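Local coordinates for protein O-methyltransferase, putative (Bacillus cereus, PDB 3DUW) that probably transfers the methyl group of S-adenosylmethionine to a hydroxyl oxygen of its substrate, and is held here with the spent cofactor S-adenosyl-L-homocysteine, at residues Gly66-Gly70 / His95-Ala99; Gly84-Thr88 / Tyr131-Asp135; Ile74-Leu80 / Ala106-Val112. One frame throughout, in Å; residues are numbered along the deposited sequence.

Contact 1. Residues Gly66-Gly70 / His95-Ala99; sequences GTLGG and HADIA. With SAH (S-adenosyl-L-homocysteine), chain C.
The imidazole of H95 has the ribose of S-adenosyl-L-homocysteine (SAH) at its edge and L68 CD1 on an oblique approach. At that edge SAH O3' lies close to the ring plane and accepts from H95 ND1, 2.9 Å away, with an N-H...O angle of 154°. L68 CD1 stands 3.7 Å from H95 ND1, so the bonded pair has a methyl beside it. ND1 has a further, weak bond to E90, whose carboxylate also bonds to SAH, probably at the ribose as in related methyltransferases, and receives L68 N. The backbone sets L68 CB 3.4 Å from SAH CB; with CG anti to the backbone N (chi1 -159°) the methyls go on along the ligand, CD1 to O3' and CD2 to the sulfur. The segment 66-70 is the glycine-rich loop that follows the first strand of the Rossmann-like methyltransferase fold and leads into helix 71-77, while 95-99 is an early turn of helix 93-105. The loop closes in a type II' turn from T67 to G70, with G70 as N-cap of the helix. SAH N donates a hydrogen bond to G66 O, 3.2 Å away. The backbones come close where A99 CA directs its hydrogen at G69 O, 3.3 Å away; the methyls A99 CB and T67 CG2 pack beside them at 3.6 Å. L68 O and H95 O, both acceptors, stand 3.0 Å apart without a bond between them; H95 O takes A99 N within its helix, and G69 O is given a donor by N102.

Contact 2. Residues Gly84-Thr88 / Tyr131-Asp135; sequences GRVVT and YEPFD
R85 reaches Y131 and E132 from a CG set between its backbone N and carbonyl carbon (chi1 59°), after which the chain runs extended to NE and carries the guanidinium across to the loop. Y131 answers with CG anti to its carbonyl carbon (chi1 -81°), which brings ring atoms CD1 and CE1 to R85 and V87. Y131 CD1 thus lies over one face of the guanidinium, 3.9 Å from R85 NH2, but the two planes are inclined by 36° and the groups are far from a parallel stack. At the guanidinium edge, R85 NH2 comes within 3.4 Å of E132 N; both are donors and no bond forms. The E132 chain bends at chi2, and E132 OE2 stays 5.1 Å from R85 NH2, so any attraction is probably long-range. R85 NE has a weak bond to N61.

Deeper in, the contact is apolar. V87 CG2 touches Y131 CE1 at 3.8 Å, obliquely to the ring, and meets the edge of the F134 ring at CE1, 4.1 Å away. The carbonyl O of E132 stands over the centre of one face of that same ring.

Y131 OH is hydrogen-bonded to E113 of strand 112-116. I126 of helix 119-128 packs on V87, Y131 and F134, so the loop between that helix and strand 136-139 covers the start of strand 85-90, which lies between the edge strand 112-116 and strand 61-65.

Contact 3. Residues Ile74-Leu80 / Ala106-Val112; sequences IWLARGL and ANLNDRV
I74 and L108 meet at about a right angle: I74 CG2 touches L108 CD1 at 3.9 Å, while I74 CD1 runs on to A106 CB. The same L108 methyl is shared with A77 CB and with R78 CG, whose side chain also crosses L108 nearly at right angles. A77 CB, pointing at the loop, completes this apolar row by touching V112 CG2 at 3.8 Å.

The two arginines are turned differently. R78 runs extended outward, its guanidinium laid with one face against I74 CG2 of the preceding turn, and water 1 lies in the guanidinium plane, accepting from R78 NE at 2.9 Å and donating to A106 O. R78 NH1 forms a salt bridge with D22. R111, extended with CG anti to its carbonyl carbon (chi1 -71°), sends NH1 to A77 O at 2.9 Å. This bond is bent, 132° at the hydrogen; the donor lies 30° out of the carbonyl plane, yet the oxygen is close to the guanidinium plane. L80 N reaches A77 O from the other face, closing the type I turn A77-L80. R111 NH2 uses water 2, 2.7 Å away, which gives a weak bond to L80 O.

The segments are the last turn of helix 71-77 with the beta turn that follows it, and the loop from helix 93-105, which leaves in a Schellman motif at N107, to strand 112-116. A positive group donating to a carbonyl at a helix C-terminus should interact favourably with the helix dipole, so R111 probably adds electrostatic attraction to a seam of apolar contacts edged by two water bridges.

Overall arrangement
All three contacts lie around strands 61-65, 85-90 and 112-116, contact 2 adding the loop that leads into strand 136-139. Contact 1, the buried one, is at the cofactor end and combines close backbone packing with ligand binding; contacts 2 and 3 are partly buried and mix apolar packing with arginines. R85 is at the outer side of contact 2, where a tyrosine carbon lies over the guanidinium and no hydrogen bond joins the segments, while R111 is central to contact 3 and bonds to a carbonyl. Strand 85-90 ties them together: T88 of contact 2 meets T67 of contact 1 through their hydroxyls, and V86 N probably bonds to R111 O of contact 3. Contacts 1 and 3 share helices 71-77 and 93-105 or their adjoining loops.

Contact 1. Residues Gly66-Gly70 / His95-Ala99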
loop_
_atom_site.group_PDB
_atom_site.type_symbol
_atom_site.label_atom_id
_atom_site.label_comp_id
_atom_site.label_asym_id
_atom_site.label_seq_id
_atom_site.Cartn_x
_atom_site.Cartn_y
_atom_site.Cartn_z
ATOM N N GLY A 66 13.219 -13.024 6.799
ATOM C CA GLY A 66 13.229 -13.746 5.535
ATOM C C GLY A 66 14.016 -12.931 4.513
ATOM O O GLY A 66 13.449 -12.083 3.823
ATOM N N THR A 67 15.315 -13.219 4.381
ATOM C CA THR A 67 16.193 -12.471 3.474
ATOM C C THR A 67 16.368 -13.030 2.049
ATOM O O THR A 67 16.491 -12.239 1.098
ATOM C CB THR A 67 17.623 -12.360 4.076
ATOM O OG1 THR A 67 17.544 -12.119 5.491
ATOM C CG2 THR A 67 18.383 -11.237 3.389
ATOM N N LEU A 68 16.397 -14.363 1.909
ATOM C CA LEU A 68 16.641 -14.995 0.602
ATOM C C LEU A 68 17.962 -14.469 0.026
ATOM O O LEU A 68 19.042 -14.772 0.530
ATOM C CB LEU A 68 15.532 -14.691 -0.394
ATOM C CG LEU A 68 15.391 -15.629 -1.583
ATOM C CD1 LEU A 68 15.374 -17.078 -1.115
ATOM C CD2 LEU A 68 14.118 -15.315 -2.345
ATOM N N GLY A 69 17.883 -13.659 -1.016
ATOM C CA GLY A 69 19.084 -13.131 -1.615
ATOM C C GLY A 69 19.271 -11.640 -1.354
ATOM O O GLY A 69 20.174 -11.011 -1.892
ATOM N N GLY A 70 18.405 -11.066 -0.523
ATOM C CA GLY A 70 18.502 -9.655 -0.182
ATOM C C GLY A 70 17.847 -8.695 -1.168
ATOM O O GLY A 70 18.077 -7.484 -1.105
ATOM N N HIS A 95 21.832 -18.867 1.719
ATOM C CA HIS A 95 21.048 -17.685 1.362
ATOM C C HIS A 95 21.650 -16.436 1.992
ATOM O O HIS A 95 21.827 -15.416 1.326
ATOM C CB HIS A 95 19.598 -17.803 1.844
ATOM C CG HIS A 95 18.795 -18.840 1.129
ATOM N ND1 HIS A 95 17.431 -18.958 1.288
ATOM C CD2 HIS A 95 19.159 -19.823 0.270
ATOM C CE1 HIS A 95 16.990 -19.969 0.561
ATOM N NE2 HIS A 95 18.019 -20.510 -0.066
ATOM N N ALA A 96 21.960 -16.523 3.281
ATOM C CA ALA A 96 22.507 -15.386 4.007
ATOM C C ALA A 96 23.783 -14.841 3.386
ATOM O O ALA A 96 23.939 -13.629 3.252
ATOM C CB ALA A 96 22.748 -15.761 5.464
ATOM N N ASP A 97 24.702 -15.724 3.006
ATOM C CA ASP A 97 25.943 -15.252 2.406
ATOM C C ASP A 97 25.735 -14.655 1.027
ATOM O O ASP A 97 26.424 -13.708 0.651
ATOM C CB ASP A 97 26.985 -16.364 2.348
ATOM C CG ASP A 97 27.736 -16.504 3.649
ATOM O OD1 ASP A 97 27.897 -15.474 4.346
ATOM O OD2 ASP A 97 28.176 -17.626 3.972
ATOM N N ILE A 98 24.789 -15.206 0.274
ATOM C CA ILE A 98 24.492 -14.668 -1.045
ATOM C C ILE A 98 23.873 -13.288 -0.840
ATOM O O ILE A 98 24.205 -12.344 -1.551
ATOM C CB ILE A 98 23.532 -15.596 -1.831
ATOM C CG1 ILE A 98 24.277 -16.879 -2.215
ATOM C CG2 ILE A 98 22.996 -14.887 -3.077
ATOM C CD1 ILE A 98 23.421 -17.919 -2.887
ATOM N N ALA A 99 22.993 -13.167 0.153
ATOM C CA ALA A 99 22.356 -11.886 0.454
ATOM C C ALA A 99 23.410 -10.843 0.837
ATOM O O ALA A 99 23.390 -9.725 0.334
ATOM C CB ALA A 99 21.336 -12.051 1.585
HETATM N N SAH C . 11.701 -11.222 1.335
HETATM C CA SAH C . 12.777 -11.777 0.433
HETATM C CB SAH C . 12.542 -13.226 0.167
HETATM C CG SAH C . 12.538 -14.169 1.347
HETATM S SD SAH C . 11.927 -15.819 0.791
HETATM C C SAH C . 12.695 -11.013 -0.931
HETATM O O SAH C . 11.790 -10.189 -1.094
HETATM O OXT SAH C . 13.592 -11.294 -1.803
HETATM C "C5'" SAH C . 11.690 -16.574 2.348
HETATM C "C4'" SAH C . 13.080 -16.771 3.126
HETATM O "O4'" SAH C . 12.636 -17.370 4.341
HETATM C "C3'" SAH C . 14.046 -17.795 2.547
HETATM O "O3'" SAH C . 15.319 -17.219 2.243
HETATM C "C2'" SAH C . 14.091 -18.903 3.674
HETATM O "O2'" SAH C . 15.332 -19.589 3.729
HETATM C "C1'" SAH C . 13.764 -18.098 4.916
HETATM N N9 SAH C . 13.344 -18.776 5.994
HETATM C C8 SAH C . 12.531 -19.886 6.152
HETATM N N7 SAH C . 12.346 -20.264 7.377
HETATM C C5 SAH C . 13.092 -19.337 8.146
HETATM C C6 SAH C . 13.283 -19.224 9.571
HETATM N N6 SAH C . 12.733 -20.056 10.467
HETATM N N1 SAH C . 14.083 -18.184 9.968
HETATM C C2 SAH C . 14.665 -17.311 9.093
HETATM N N3 SAH C . 14.508 -17.387 7.724
HETATM C C4 SAH C . 13.711 -18.422 7.323
#

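Contact 2. Residues Gly84-Thr88 / Tyr131-Asp135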
loop_
_atom_site.group_PDB
_atom_site.type_symbol
_atom_site.label_atom_id
_atom_site.label_comp_id
_atom_site.label_asym_id
_atom_site.label_seq_id
_atom_site.Cartn_x
_atom_site.Cartn_y
_atom_site.Cartn_z
ATOM N N GLY A 84 19.920 5.396 9.165
ATOM C CA GLY A 84 18.967 4.303 9.190
ATOM C C GLY A 84 19.635 2.954 9.051
ATOM O O GLY A 84 20.730 2.847 8.497
ATOM N N ARG A 85 18.981 1.916 9.554
ATOM C CA ARG A 85 19.540 0.580 9.471
ATOM C C ARG A 85 18.483 -0.484 9.240
ATOM O O ARG A 85 17.297 -0.279 9.516
ATOM C CB ARG A 85 20.318 0.249 10.750
ATOM C CG ARG A 85 19.497 0.315 12.028
ATOM C CD ARG A 85 20.319 -0.128 13.233
ATOM N NE ARG A 85 19.570 -0.058 14.487
ATOM C CZ ARG A 85 20.059 -0.422 15.669
ATOM N NH1 ARG A 85 21.301 -0.882 15.759
ATOM N NH2 ARG A 85 19.314 -0.321 16.763
ATOM N N VAL A 86 18.934 -1.615 8.711
ATOM C CA VAL A 86 18.079 -2.762 8.453
ATOM C C VAL A 86 18.735 -3.981 9.078
ATOM O O VAL A 86 19.943 -4.184 8.940
ATOM C CB VAL A 86 17.929 -3.064 6.942
ATOM C CG1 VAL A 86 17.039 -4.290 6.749
ATOM C CG2 VAL A 86 17.354 -1.868 6.214
ATOM N N VAL A 87 17.940 -4.767 9.790
ATOM C CA VAL A 87 18.410 -6.004 10.389
ATOM C C VAL A 87 17.514 -7.051 9.743
ATOM O O VAL A 87 16.293 -6.993 9.882
ATOM C CB VAL A 87 18.204 -6.031 11.916
ATOM C CG1 VAL A 87 18.604 -7.390 12.463
ATOM C CG2 VAL A 87 19.027 -4.932 12.574
ATOM N N THR A 88 18.113 -7.987 9.015
ATOM C CA THR A 88 17.338 -9.018 8.341
ATOM C C THR A 88 17.759 -10.413 8.801
ATOM O O THR A 88 18.947 -10.686 9.002
ATOM C CB THR A 88 17.454 -8.859 6.800
ATOM O OG1 THR A 88 16.598 -9.806 6.158
ATOM C CG2 THR A 88 18.892 -9.042 6.334
ATOM N N TYR A 131 18.959 -3.503 21.039
ATOM C CA TYR A 131 18.445 -2.919 19.806
ATOM C C TYR A 131 17.316 -1.952 20.123
ATOM O O TYR A 131 16.505 -2.198 21.016
ATOM C CB TYR A 131 17.916 -4.007 18.864
ATOM C CG TYR A 131 18.988 -4.709 18.067
ATOM C CD1 TYR A 131 19.429 -4.193 16.847
ATOM C CD2 TYR A 131 19.579 -5.875 18.541
ATOM C CE1 TYR A 131 20.436 -4.827 16.121
ATOM C CE2 TYR A 131 20.583 -6.514 17.828
ATOM C CZ TYR A 131 21.007 -5.985 16.621
ATOM O OH TYR A 131 22.012 -6.618 15.931
ATOM N N GLU A 132 17.273 -0.845 19.394
ATOM C CA GLU A 132 16.217 0.132 19.584
ATOM C C GLU A 132 14.964 -0.466 18.957
ATOM O O GLU A 132 15.050 -1.405 18.161
ATOM C CB GLU A 132 16.574 1.443 18.881
ATOM C CG GLU A 132 17.892 2.040 19.333
ATOM C CD GLU A 132 17.952 2.233 20.833
ATOM O OE1 GLU A 132 17.118 2.995 21.367
ATOM O OE2 GLU A 132 18.827 1.618 21.481
ATOM N N PRO A 133 13.781 0.049 19.320
ATOM C CA PRO A 133 12.555 -0.496 18.732
ATOM C C PRO A 133 12.592 -0.331 17.216
ATOM O O PRO A 133 13.183 0.620 16.706
ATOM C CB PRO A 133 11.462 0.352 19.370
ATOM C CG PRO A 133 12.035 0.672 20.719
ATOM C CD PRO A 133 13.468 1.020 20.384
ATOM N N PHE A 134 11.971 -1.263 16.504
ATOM C CA PHE A 134 11.923 -1.203 15.049
ATOM C C PHE A 134 10.683 -0.433 14.607
ATOM O O PHE A 134 9.580 -0.682 15.104
ATOM C CB PHE A 134 11.911 -2.619 14.478
ATOM C CG PHE A 134 13.184 -3.372 14.726
ATOM C CD1 PHE A 134 14.333 -3.076 13.999
ATOM C CD2 PHE A 134 13.249 -4.351 15.713
ATOM C CE1 PHE A 134 15.531 -3.744 14.252
ATOM C CE2 PHE A 134 14.441 -5.026 15.974
ATOM C CZ PHE A 134 15.584 -4.721 15.242
ATOM N N ASP A 135 10.875 0.506 13.683
ATOM C CA ASP A 135 9.784 1.337 13.179
ATOM C C ASP A 135 9.053 0.718 11.992
ATOM O O ASP A 135 7.940 1.127 11.672
ATOM C CB ASP A 135 10.302 2.713 12.736
ATOM C CG ASP A 135 11.396 3.254 13.630
ATOM O OD1 ASP A 135 11.188 3.322 14.857
ATOM O OD2 ASP A 135 12.465 3.622 13.096
#

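Contact 3. Residues Ile74-Leu80 / Ala106-Val112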
loop_
_atom_site.group_PDB
_atom_site.type_symbol
_atom_site.label_atom_id
_atom_site.label_comp_id
_atom_site.label_asym_id
_atom_site.label_seq_id
_atom_site.Cartn_x
_atom_site.Cartn_y
_atom_site.Cartn_z
ATOM N N ILE A 74 17.351 -4.793 -0.186
ATOM C CA ILE A 74 17.921 -3.651 -0.890
ATOM C C ILE A 74 16.860 -2.566 -1.112
ATOM O O ILE A 74 17.125 -1.378 -0.916
ATOM C CB ILE A 74 18.541 -4.108 -2.228
ATOM C CG1 ILE A 74 19.805 -4.924 -1.935
ATOM C CG2 ILE A 74 18.860 -2.906 -3.105
ATOM C CD1 ILE A 74 20.338 -5.699 -3.121
ATOM N N TRP A 75 15.655 -2.970 -1.507
ATOM C CA TRP A 75 14.583 -2.000 -1.704
ATOM C C TRP A 75 14.295 -1.276 -0.390
ATOM O O TRP A 75 14.127 -0.057 -0.367
ATOM C CB TRP A 75 13.299 -2.683 -2.182
ATOM C CG TRP A 75 13.266 -3.022 -3.644
ATOM C CD1 TRP A 75 13.393 -4.262 -4.201
ATOM C CD2 TRP A 75 13.038 -2.116 -4.733
ATOM N NE1 TRP A 75 13.248 -4.186 -5.568
ATOM C CE2 TRP A 75 13.030 -2.880 -5.920
ATOM C CE3 TRP A 75 12.834 -0.732 -4.820
ATOM C CZ2 TRP A 75 12.827 -2.308 -7.182
ATOM C CZ3 TRP A 75 12.632 -0.161 -6.076
ATOM C CH2 TRP A 75 12.631 -0.952 -7.237
ATOM N N LEU A 76 14.233 -2.032 0.702
ATOM C CA LEU A 76 13.967 -1.454 2.015
ATOM C C LEU A 76 15.081 -0.506 2.449
ATOM O O LEU A 76 14.822 0.616 2.886
ATOM C CB LEU A 76 13.808 -2.565 3.058
ATOM C CG LEU A 76 12.549 -3.432 2.949
ATOM C CD1 LEU A 76 12.691 -4.664 3.821
ATOM C CD2 LEU A 76 11.333 -2.620 3.370
ATOM N N ALA A 77 16.322 -0.960 2.317
ATOM C CA ALA A 77 17.466 -0.148 2.714
ATOM C C ALA A 77 17.547 1.150 1.919
ATOM O O ALA A 77 17.940 2.189 2.449
ATOM C CB ALA A 77 18.749 -0.943 2.547
ATOM N N ARG A 78 17.170 1.099 0.648
ATOM C CA ARG A 78 17.222 2.291 -0.181
ATOM C C ARG A 78 16.174 3.326 0.208
ATOM O O ARG A 78 16.200 4.456 -0.281
ATOM C CB ARG A 78 17.086 1.908 -1.652
ATOM C CG ARG A 78 18.340 1.269 -2.211
ATOM C CD ARG A 78 18.155 0.836 -3.646
ATOM N NE ARG A 78 19.426 0.461 -4.251
ATOM C CZ ARG A 78 19.555 0.009 -5.493
ATOM N NH1 ARG A 78 18.487 -0.129 -6.262
ATOM N NH2 ARG A 78 20.755 -0.300 -5.967
ATOM N N GLY A 79 15.260 2.943 1.095
ATOM C CA GLY A 79 14.239 3.872 1.545
ATOM C C GLY A 79 14.694 4.663 2.762
ATOM O O GLY A 79 14.030 5.617 3.175
ATOM N N LEU A 80 15.826 4.262 3.339
ATOM C CA LEU A 80 16.392 4.930 4.515
ATOM C C LEU A 80 17.162 6.191 4.121
ATOM O O LEU A 80 17.500 6.377 2.950
ATOM C CB LEU A 80 17.337 3.979 5.252
ATOM C CG LEU A 80 16.769 2.645 5.739
ATOM C CD1 LEU A 80 17.910 1.756 6.206
ATOM C CD2 LEU A 80 15.769 2.875 6.862
ATOM N N ALA A 106 25.542 -3.799 -3.818
ATOM C CA ALA A 106 24.633 -2.662 -3.908
ATOM C C ALA A 106 25.126 -1.521 -3.012
ATOM O O ALA A 106 24.467 -0.491 -2.884
ATOM C CB ALA A 106 23.224 -3.085 -3.497
ATOM N N ASN A 107 26.293 -1.716 -2.403
ATOM C CA ASN A 107 26.904 -0.722 -1.521
ATOM C C ASN A 107 25.999 -0.320 -0.360
ATOM O O ASN A 107 25.842 0.866 -0.070
ATOM C CB ASN A 107 27.298 0.526 -2.318
ATOM C CG ASN A 107 28.366 0.242 -3.354
ATOM O OD1 ASN A 107 29.428 -0.298 -3.037
ATOM N ND2 ASN A 107 28.093 0.607 -4.600
ATOM N N LEU A 108 25.422 -1.312 0.311
ATOM C CA LEU A 108 24.524 -1.057 1.433
ATOM C C LEU A 108 24.908 -1.819 2.695
ATOM O O LEU A 108 24.168 -1.806 3.678
ATOM C CB LEU A 108 23.089 -1.414 1.035
ATOM C CG LEU A 108 22.454 -0.504 -0.020
ATOM C CD1 LEU A 108 21.224 -1.178 -0.601
ATOM C CD2 LEU A 108 22.097 0.843 0.598
ATOM N N ASN A 109 26.059 -2.481 2.676
ATOM C CA ASN A 109 26.498 -3.241 3.840
ATOM C C ASN A 109 26.638 -2.362 5.080
ATOM O O ASN A 109 26.590 -2.857 6.205
ATOM C CB ASN A 109 27.825 -3.938 3.547
ATOM C CG ASN A 109 28.839 -3.008 2.940
ATOM O OD1 ASN A 109 28.693 -2.576 1.796
ATOM N ND2 ASN A 109 29.875 -2.680 3.704
ATOM N N ASP A 110 26.805 -1.059 4.877
ATOM C CA ASP A 110 26.938 -0.134 5.996
ATOM C C ASP A 110 25.583 0.126 6.656
ATOM O O ASP A 110 25.520 0.582 7.798
ATOM C CB ASP A 110 27.546 1.192 5.521
ATOM C CG ASP A 110 26.579 2.021 4.699
ATOM O OD1 ASP A 110 25.901 1.453 3.815
ATOM O OD2 ASP A 110 26.502 3.247 4.931
ATOM N N ARG A 111 24.504 -0.170 5.934
ATOM C CA ARG A 111 23.145 0.034 6.439
ATOM C C ARG A 111 22.427 -1.265 6.785
ATOM O O ARG A 111 21.382 -1.238 7.434
ATOM C CB ARG A 111 22.275 0.750 5.400
ATOM C CG ARG A 111 22.575 2.206 5.132
ATOM C CD ARG A 111 21.526 2.748 4.171
ATOM N NE ARG A 111 21.740 4.148 3.826
ATOM C CZ ARG A 111 20.968 4.837 2.992
ATOM N NH1 ARG A 111 19.922 4.258 2.413
ATOM N NH2 ARG A 111 21.248 6.106 2.731
ATOM N N VAL A 112 22.973 -2.396 6.350
ATOM C CA VAL A 112 22.310 -3.671 6.581
ATOM C C VAL A 112 23.110 -4.727 7.319
ATOM O O VAL A 112 24.290 -4.938 7.042
ATOM C CB VAL A 112 21.862 -4.295 5.240
ATOM C CG1 VAL A 112 21.047 -5.552 5.497
ATOM C CG2 VAL A 112 21.071 -3.284 4.432
HETATM O O HOH W 1 22.167 0.868 -3.365
HETATM O O HOH W 2 19.987 7.800 1.122
#